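Long-range contacts in putative nucleic acid-binding lipoprotein (Klebsiella pneumoniae subsp. pneumoniae MGH 78578, PDB 3F1Z), which is of unknown function but is a putative lipoprotein with an OB-fold that may bind nucleic acid: residues V52-I58 / G106-V112; F32-T37 / D85-T89; H95-D99 / N128-V132. One frame throughout, in Å; residues are numbered along the deposited sequence.

Contact 1 of 3, residues V52-I58 / G106-V112; sequences VKVRGVI and GSVATIV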
loop_
_atom_site.group_PDB
_atom_site.type_symbol
_atom_site.label_atom_id
_atom_site.label_comp_id
_atom_site.label_asym_id
_atom_site.label_seq_id
_atom_site.Cartn_x
_atom_site.Cartn_y
_atom_site.Cartn_z
ATOM N N VAL A 52 0.959 4.952 -6.501
ATOM C CA VAL A 52 -0.227 5.558 -5.977
ATOM C C VAL A 52 0.024 5.990 -4.539
ATOM O O VAL A 52 0.823 5.378 -3.848
ATOM C CB VAL A 52 -1.442 4.623 -6.106
ATOM C CG1 VAL A 52 -1.769 4.384 -7.625
ATOM C CG2 VAL A 52 -1.230 3.352 -5.345
ATOM N N LYS A 53 -0.657 7.054 -4.117
ATOM C CA LYS A 53 -0.564 7.614 -2.765
ATOM C C LYS A 53 -1.929 7.388 -2.108
ATOM O O LYS A 53 -2.948 7.986 -2.515
ATOM C CB LYS A 53 -0.179 9.103 -2.849
ATOM C CG LYS A 53 0.084 9.717 -1.501
ATOM C CD LYS A 53 0.813 11.053 -1.557
ATOM C CE LYS A 53 -0.070 12.203 -1.863
ATOM N NZ LYS A 53 0.659 13.503 -1.656
ATOM N N VAL A 54 -1.978 6.483 -1.137
ATOM C CA VAL A 54 -3.262 6.049 -0.526
ATOM C C VAL A 54 -3.283 6.400 0.952
ATOM O O VAL A 54 -2.315 6.157 1.671
ATOM C CB VAL A 54 -3.480 4.531 -0.704
ATOM C CG1 VAL A 54 -4.877 4.068 -0.150
ATOM C CG2 VAL A 54 -3.333 4.131 -2.159
ATOM N N ARG A 55 -4.398 6.975 1.394
ATOM C CA ARG A 55 -4.593 7.400 2.779
ATOM C C ARG A 55 -5.592 6.460 3.427
ATOM O O ARG A 55 -6.550 6.043 2.781
ATOM C CB ARG A 55 -5.108 8.821 2.776
ATOM C CG ARG A 55 -5.440 9.431 4.118
ATOM C CD ARG A 55 -5.687 10.907 3.878
ATOM N NE ARG A 55 -5.980 11.643 5.086
ATOM C CZ ARG A 55 -7.184 11.701 5.592
ATOM N NH1 ARG A 55 -8.130 11.063 4.972
ATOM N NH2 ARG A 55 -7.441 12.364 6.690
ATOM N N GLY A 56 -5.376 6.125 4.695
ATOM C CA GLY A 56 -6.224 5.133 5.390
ATOM C C GLY A 56 -5.804 4.905 6.833
ATOM O O GLY A 56 -4.922 5.565 7.334
ATOM N N VAL A 57 -6.470 3.982 7.505
ATOM C CA VAL A 57 -6.163 3.676 8.876
ATOM C C VAL A 57 -5.431 2.353 8.898
ATOM O O VAL A 57 -5.910 1.359 8.357
ATOM C CB VAL A 57 -7.424 3.582 9.786
ATOM C CG1 VAL A 57 -7.011 3.182 11.177
ATOM C CG2 VAL A 57 -8.160 4.900 9.854
ATOM N N ILE A 58 -4.269 2.359 9.543
ATOM C CA ILE A 58 -3.456 1.194 9.663
ATOM C C ILE A 58 -4.127 0.300 10.696
ATOM O O ILE A 58 -4.439 0.753 11.793
ATOM C CB ILE A 58 -2.034 1.552 10.102
ATOM C CG1 ILE A 58 -1.381 2.461 9.051
ATOM C CG2 ILE A 58 -1.184 0.273 10.309
ATOM C CD1 ILE A 58 -1.390 1.892 7.608
ATOM N N GLY A 106 -4.276 1.745 14.259
ATOM C CA GLY A 106 -5.310 2.658 14.711
ATOM C C GLY A 106 -5.071 4.105 14.274
ATOM O O GLY A 106 -5.944 4.946 14.472
ATOM N N SER A 107 -3.899 4.399 13.682
ATOM C CA SER A 107 -3.562 5.753 13.223
ATOM C C SER A 107 -3.699 5.879 11.721
ATOM O O SER A 107 -3.388 4.944 10.962
ATOM C CB SER A 107 -2.136 6.125 13.595
ATOM O OG SER A 107 -2.014 6.336 14.991
ATOM N N VAL A 108 -4.182 7.038 11.297
ATOM C CA VAL A 108 -4.330 7.323 9.887
ATOM C C VAL A 108 -2.933 7.510 9.325
ATOM O O VAL A 108 -2.075 8.058 9.989
ATOM C CB VAL A 108 -5.199 8.604 9.663
ATOM C CG1 VAL A 108 -5.205 9.024 8.223
ATOM C CG2 VAL A 108 -6.616 8.378 10.142
ATOM N N ALA A 109 -2.669 7.004 8.134
ATOM C CA ALA A 109 -1.379 7.229 7.483
ATOM C C ALA A 109 -1.605 7.366 5.989
ATOM O O ALA A 109 -2.659 6.993 5.493
ATOM C CB ALA A 109 -0.411 6.100 7.746
ATOM N N THR A 110 -0.591 7.877 5.297
ATOM C CA THR A 110 -0.585 8.024 3.869
ATOM C C THR A 110 0.696 7.412 3.415
ATOM O O THR A 110 1.771 7.779 3.886
ATOM C CB THR A 110 -0.621 9.493 3.440
ATOM O OG1 THR A 110 -1.753 10.112 4.039
ATOM C CG2 THR A 110 -0.744 9.630 1.892
ATOM N N ILE A 111 0.579 6.492 2.466
ATOM C CA ILE A 111 1.707 5.742 1.957
ATOM C C ILE A 111 1.681 5.691 0.433
ATOM O O ILE A 111 0.630 5.487 -0.182
ATOM C CB ILE A 111 1.645 4.311 2.514
ATOM C CG1 ILE A 111 1.537 4.355 4.048
ATOM C CG2 ILE A 111 2.859 3.465 2.054
ATOM C CD1 ILE A 111 1.515 3.002 4.739
ATOM N N VAL A 112 2.835 5.941 -0.172
ATOM C CA VAL A 112 3.021 5.847 -1.609
ATOM C C VAL A 112 3.555 4.451 -1.862
ATOM O O VAL A 112 4.431 3.998 -1.138
ATOM C CB VAL A 112 4.044 6.836 -2.125
ATOM C CG1 VAL A 112 4.264 6.658 -3.701
ATOM C CG2 VAL A 112 3.553 8.153 -1.878
#

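Contact 2 of 3, residues F32-T37 / D85-T89; sequences FLQPFT and DKRLT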
loop_
_atom_site.group_PDB
_atom_site.type_symbol
_atom_site.label_atom_id
_atom_site.label_comp_id
_atom_site.label_asym_id
_atom_site.label_seq_id
_atom_site.Cartn_x
_atom_site.Cartn_y
_atom_site.Cartn_z
ATOM N N PHE A 32 -9.010 3.752 -4.542
ATOM C CA PHE A 32 -8.023 2.973 -5.223
ATOM C C PHE A 32 -8.503 1.544 -5.513
ATOM O O PHE A 32 -8.160 0.977 -6.549
ATOM C CB PHE A 32 -6.734 2.947 -4.422
ATOM C CG PHE A 32 -5.719 2.029 -4.994
ATOM C CD1 PHE A 32 -5.225 2.257 -6.249
ATOM C CD2 PHE A 32 -5.278 0.948 -4.295
ATOM C CE1 PHE A 32 -4.308 1.456 -6.783
ATOM C CE2 PHE A 32 -4.358 0.110 -4.841
ATOM C CZ PHE A 32 -3.869 0.363 -6.095
ATOM N N LEU A 33 -9.269 0.955 -4.607
ATOM C CA LEU A 33 -9.755 -0.409 -4.817
ATOM C C LEU A 33 -10.974 -0.519 -5.729
ATOM O O LEU A 33 -11.283 -1.603 -6.225
ATOM C CB LEU A 33 -10.009 -1.124 -3.488
ATOM C CG LEU A 33 -8.753 -1.354 -2.627
ATOM C CD1 LEU A 33 -9.150 -2.215 -1.435
ATOM C CD2 LEU A 33 -7.633 -1.995 -3.332
ATOM N N GLN A 34 -11.638 0.568 -6.006
ATOM C CA GLN A 34 -12.852 0.495 -6.831
ATOM C C GLN A 34 -12.668 -0.237 -8.175
ATOM O O GLN A 34 -13.425 -1.129 -8.489
ATOM C CB GLN A 34 -13.458 1.888 -7.027
ATOM C CG GLN A 34 -14.703 1.962 -7.906
ATOM C CD GLN A 34 -15.867 1.075 -7.406
ATOM O OE1 GLN A 34 -15.988 0.791 -6.192
ATOM N NE2 GLN A 34 -16.742 0.632 -8.356
ATOM N N PRO A 35 -11.643 0.119 -8.945
ATOM C CA PRO A 35 -11.414 -0.566 -10.219
ATOM C C PRO A 35 -11.109 -2.051 -10.054
ATOM O O PRO A 35 -11.504 -2.816 -10.895
ATOM C CB PRO A 35 -10.178 0.155 -10.806
ATOM C CG PRO A 35 -10.066 1.378 -10.064
ATOM C CD PRO A 35 -10.618 1.148 -8.702
ATOM N N PHE A 36 -10.389 -2.421 -8.993
ATOM C CA PHE A 36 -10.072 -3.833 -8.717
ATOM C C PHE A 36 -11.335 -4.610 -8.346
ATOM O O PHE A 36 -11.456 -5.830 -8.596
ATOM C CB PHE A 36 -8.994 -3.969 -7.616
ATOM C CG PHE A 36 -7.625 -3.420 -8.030
ATOM C CD1 PHE A 36 -7.325 -2.083 -7.885
ATOM C CD2 PHE A 36 -6.681 -4.246 -8.612
ATOM C CE1 PHE A 36 -6.103 -1.596 -8.301
ATOM C CE2 PHE A 36 -5.460 -3.775 -9.029
ATOM C CZ PHE A 36 -5.159 -2.462 -8.897
ATOM N N THR A 37 -12.286 -3.916 -7.762
ATOM C CA THR A 37 -13.563 -4.531 -7.387
ATOM C C THR A 37 -14.334 -4.884 -8.673
ATOM O O THR A 37 -14.971 -5.927 -8.750
ATOM C CB THR A 37 -14.344 -3.575 -6.412
ATOM O OG1 THR A 37 -13.529 -3.368 -5.225
ATOM C CG2 THR A 37 -15.734 -4.118 -6.033
ATOM N N ASP A 85 -15.027 -2.492 2.916
ATOM C CA ASP A 85 -14.512 -3.369 3.976
ATOM C C ASP A 85 -13.223 -4.076 3.553
ATOM O O ASP A 85 -12.595 -4.768 4.340
ATOM C CB ASP A 85 -15.583 -4.367 4.485
ATOM C CG ASP A 85 -16.415 -5.042 3.354
ATOM O OD1 ASP A 85 -15.882 -5.298 2.236
ATOM O OD2 ASP A 85 -17.627 -5.342 3.628
ATOM N N LYS A 86 -12.810 -3.864 2.312
ATOM C CA LYS A 86 -11.613 -4.470 1.812
ATOM C C LYS A 86 -10.380 -3.741 2.331
ATOM O O LYS A 86 -10.379 -2.521 2.453
ATOM C CB LYS A 86 -11.623 -4.479 0.283
ATOM C CG LYS A 86 -12.681 -5.397 -0.309
ATOM C CD LYS A 86 -12.620 -5.436 -1.857
ATOM C CE LYS A 86 -13.770 -6.311 -2.404
ATOM N NZ LYS A 86 -13.902 -6.242 -3.895
ATOM N N ARG A 87 -9.322 -4.493 2.617
ATOM C CA ARG A 87 -8.093 -3.918 3.107
ATOM C C ARG A 87 -7.032 -3.840 2.021
ATOM O O ARG A 87 -7.013 -4.649 1.074
ATOM C CB ARG A 87 -7.531 -4.768 4.231
ATOM C CG ARG A 87 -8.474 -5.137 5.373
ATOM C CD ARG A 87 -9.393 -4.009 5.815
ATOM N NE ARG A 87 -9.781 -4.153 7.225
ATOM C CZ ARG A 87 -10.914 -3.727 7.764
ATOM N NH1 ARG A 87 -11.865 -3.184 7.013
ATOM N NH2 ARG A 87 -11.111 -3.901 9.060
ATOM N N LEU A 88 -6.125 -2.877 2.162
ATOM C CA LEU A 88 -5.026 -2.742 1.231
ATOM C C LEU A 88 -3.760 -3.084 2.029
ATOM O O LEU A 88 -3.635 -2.648 3.189
ATOM C CB LEU A 88 -4.991 -1.317 0.731
ATOM C CG LEU A 88 -3.857 -0.909 -0.202
ATOM C CD1 LEU A 88 -3.914 -1.679 -1.506
ATOM C CD2 LEU A 88 -3.928 0.600 -0.412
ATOM N N THR A 89 -2.842 -3.852 1.446
ATOM C CA THR A 89 -1.612 -4.188 2.136
ATOM C C THR A 89 -0.441 -3.614 1.359
ATOM O O THR A 89 -0.534 -3.425 0.142
ATOM C CB THR A 89 -1.385 -5.694 2.223
ATOM O OG1 THR A 89 -1.434 -6.218 0.864
ATOM C CG2 THR A 89 -2.451 -6.386 3.110
#

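Contact 3 of 3, residues H95-D99 / N128-V132; sequences HNSAD and NPKVV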
loop_
_atom_site.group_PDB
_atom_site.type_symbol
_atom_site.label_atom_id
_atom_site.label_comp_id
_atom_site.label_asym_id
_atom_site.label_seq_id
_atom_site.Cartn_x
_atom_site.Cartn_y
_atom_site.Cartn_z
ATOM N N HIS A 95 15.052 -2.826 4.416
ATOM C CA HIS A 95 15.753 -1.550 4.340
ATOM C C HIS A 95 14.852 -0.360 4.684
ATOM O O HIS A 95 15.335 0.757 4.796
ATOM C CB HIS A 95 16.353 -1.352 2.940
ATOM C CG HIS A 95 15.334 -1.378 1.858
ATOM N ND1 HIS A 95 14.949 -0.244 1.177
ATOM C CD2 HIS A 95 14.580 -2.388 1.368
ATOM C CE1 HIS A 95 14.004 -0.557 0.304
ATOM N NE2 HIS A 95 13.768 -1.852 0.400
ATOM N N ASN A 96 13.557 -0.592 4.858
ATOM C CA ASN A 96 12.674 0.505 5.165
ATOM C C ASN A 96 11.994 0.268 6.498
ATOM O O ASN A 96 10.816 0.589 6.687
ATOM C CB ASN A 96 11.670 0.773 4.014
ATOM C CG ASN A 96 11.175 2.215 4.025
ATOM O OD1 ASN A 96 11.662 3.042 4.842
ATOM N ND2 ASN A 96 10.196 2.540 3.162
ATOM N N SER A 97 12.748 -0.268 7.452
ATOM C CA SER A 97 12.179 -0.544 8.738
ATOM C C SER A 97 11.922 0.750 9.507
ATOM O O SER A 97 11.017 0.792 10.335
ATOM C CB SER A 97 13.011 -1.580 9.522
ATOM O OG SER A 97 14.239 -1.093 9.922
ATOM N N ALA A 98 12.679 1.804 9.242
ATOM C CA ALA A 98 12.406 3.109 9.884
ATOM C C ALA A 98 10.965 3.580 9.601
ATOM O O ALA A 98 10.262 4.067 10.502
ATOM C CB ALA A 98 13.384 4.163 9.416
ATOM N N ASP A 99 10.510 3.444 8.365
ATOM C CA ASP A 99 9.177 3.917 8.065
ATOM C C ASP A 99 8.153 3.080 8.806
ATOM O O ASP A 99 7.179 3.624 9.356
ATOM C CB ASP A 99 8.854 3.834 6.583
ATOM C CG ASP A 99 9.302 5.045 5.770
ATOM O OD1 ASP A 99 9.958 5.970 6.297
ATOM O OD2 ASP A 99 8.970 5.015 4.546
ATOM N N ASN A 128 7.582 -1.525 -2.721
ATOM C CA ASN A 128 8.545 -0.384 -2.565
ATOM C C ASN A 128 7.942 0.857 -1.931
ATOM O O ASN A 128 8.119 1.942 -2.400
ATOM C CB ASN A 128 9.170 -0.034 -3.890
ATOM C CG ASN A 128 9.908 -1.205 -4.485
ATOM O OD1 ASN A 128 10.771 -1.825 -3.824
ATOM N ND2 ASN A 128 9.583 -1.539 -5.750
ATOM N N PRO A 129 7.217 0.679 -0.839
ATOM C CA PRO A 129 6.485 1.799 -0.337
ATOM C C PRO A 129 7.269 2.821 0.380
ATOM O O PRO A 129 8.373 2.543 0.843
ATOM C CB PRO A 129 5.480 1.164 0.638
ATOM C CG PRO A 129 5.719 -0.263 0.604
ATOM C CD PRO A 129 6.989 -0.536 -0.057
ATOM N N LYS A 130 6.643 3.978 0.554
ATOM C CA LYS A 130 7.265 5.108 1.253
ATOM C C LYS A 130 6.190 5.803 2.092
ATOM O O LYS A 130 5.143 6.211 1.562
ATOM C CB LYS A 130 7.873 6.073 0.232
ATOM C CG LYS A 130 8.688 7.208 0.807
ATOM C CD LYS A 130 8.967 8.323 -0.294
ATOM C CE LYS A 130 9.912 9.476 0.131
ATOM N NZ LYS A 130 10.157 10.420 -1.105
ATOM N N VAL A 131 6.407 5.884 3.402
ATOM C CA VAL A 131 5.439 6.553 4.242
ATOM C C VAL A 131 5.604 8.060 4.078
ATOM O O VAL A 131 6.687 8.581 4.258
ATOM C CB VAL A 131 5.557 6.153 5.720
ATOM C CG1 VAL A 131 4.630 7.073 6.603
ATOM C CG2 VAL A 131 5.218 4.658 5.904
ATOM N N VAL A 132 4.527 8.742 3.709
ATOM C CA VAL A 132 4.545 10.178 3.452
ATOM C C VAL A 132 4.278 10.917 4.740
ATOM O O VAL A 132 5.083 11.748 5.152
ATOM C CB VAL A 132 3.468 10.563 2.430
ATOM C CG1 VAL A 132 3.438 12.076 2.238
ATOM C CG2 VAL A 132 3.704 9.812 1.113
#

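Contact 1 of 3, residues V52-I58 / G106-V112
Lys53 to Val57 pair with Val108 to Val112 as antiparallel strands of the curled sheet of the OB-fold, and the loop at Gly106 and Ser107 adds two more bonds. The pair is twisted, with 144° between the N-to-C directions of the two short strands. Val54 and Ile111 form a hydrogen-bonded pair, and so do Gly56 and Ala109. At the Ile58 end of the ladder Ile58 N bonds to Ser107 O, and Ile58 O accepts from Gly106 N at 2.7 Å.

Lys53, Arg55, Val57, Val108, Thr110 and Val112 share one face of the sheet. Lys53 can be followed along its chain. Lys53 CB lies 4.0 Å from Val112 CG2. Lys53 CG is anti to the backbone N (chi1 -174°), and this brings it against two methyls, 3.5 Å from Thr110 CG2 and 3.8 Å from Val112 CG2. CD still touches both methyls. The chain then bends at chi3 (81°) and leaves the opposite strand, and NZ bonds to the carbonyl O of Val21. Arg55 runs extended past Thr110 OG1, and its NH1 forms a salt bridge with Glu80. Val54 and Ile111 point to the other face, toward Met77 of strand 71-78. Val108 CG1 lies over one face of the Arg55 guanidinium, 4.0 Å above its plane and offset toward the rim.

Contact 2 of 3, residues F32-T37 / D85-T89
Phe32 and Leu33 of helix 29-38 pack against Leu88 and Lys86, joining the helix to strand 88-93 of the OB-fold and the loop that leads into it. The Phe32 ring offers its edge. Leu88 CD1 lies in the ring plane, 3.8 Å from Phe32 CE2, and the two side chains cross at about a right angle. Leu33 divides its two methyls between two partners. Its CD1 rests 3.8 Å from Lys86 CB, while its CD2 is 4.2 Å from Leu88 CD1. One turn further on, Thr37 OG1 accepts a hydrogen bond from Lys86 NZ at 3.2 Å. The lysine chain is extended beyond CG, which carries the ammonium from the loop to the helix.

In the next shell, Thr37 OG1 gives its proton to Leu33 O at 3.0 Å, from above the carbonyl plane. The same carbonyl also accepts from Thr37 N. Phe32 meets Tyr47 edge-to-face and touches Val52. Ile123 touches both Leu33 and Lys86.

The contact therefore has a buried apolar part and a polar part at its margin. Because Thr37 OG1 donates to Leu33 O, it can act as acceptor for the ammonium, and the lysine charge is met by a neutral hydroxyl.

Contact 3 of 3, residues H95-D99 / N128-V132
Asp99 and Val131 lie side by side and run past each other in opposite directions. The carboxylate reaches back along the valine to its backbone N, and Val131 CG2 packs 3.8 Å from Asp99 CB. Asp99 OD2 accepts from Val131 N at 2.9 Å in a nearly straight bond, with an N-H...O angle of 170°. The amide does not lie in the carboxylate plane. It meets OD2 from above, 53° out of that plane.

Asn96 ND2 is the second donor, 3.1 Å from Asp99 OD2. It comes from the opposite face of the carboxylate, also well out of its plane, so OD2 is held between a side-chain amide and a backbone amide. These two bonds would favour a charged carboxylate, which probably remains ionised here. Asn96 stands at the N-cap position just before the short helix 97-100. Its CG is anti to the backbone N (chi1 -155°), which places the amide against the strand. Asn96 ND2 then comes within 2.9 Å of Pro129 O. Asn96 thus lies against both its own helix and the strand.

Lys130 adds little side-chain contact here. Its CB points away from the helix, and its NZ forms a salt bridge with Asp18 near the start of the modelled chain.

The contact lies near the surface and joins the first turn of helix 97-100 to strand 129-131, after the corner the chain turns at Asn128. Phe92 of strand 88-93 touches Asp99, Pro129 and Val131, and Leu103 touches Val131. Beside strand 129-131 in the sheet runs its antiparallel neighbour, strand 108-114, where Ile111 packs on Pro129 and Val131.

All three contacts reach the same curled sheet. Contact 1 touches each of the others, and its centre lies about 13 Å from that of contact 2 and about 12 Å from that of contact 3. Toward contact 2 the join is apolar: Val54 CG1 lies 3.6 Å from Leu88 CD2, and Val52 CG2 lies 3.9 Å from Phe32 CE1. Toward contact 3 it is mainly backbone pairing, with probable hydrogen bonds from Lys130 N to Val112 O (2.8 Å) and from Val132 N to Thr110 O (2.9 Å). Contacts 2 and 3 do not touch. Their nearest atoms are about 7 Å apart, and they lie on opposite sides of the chain's centre.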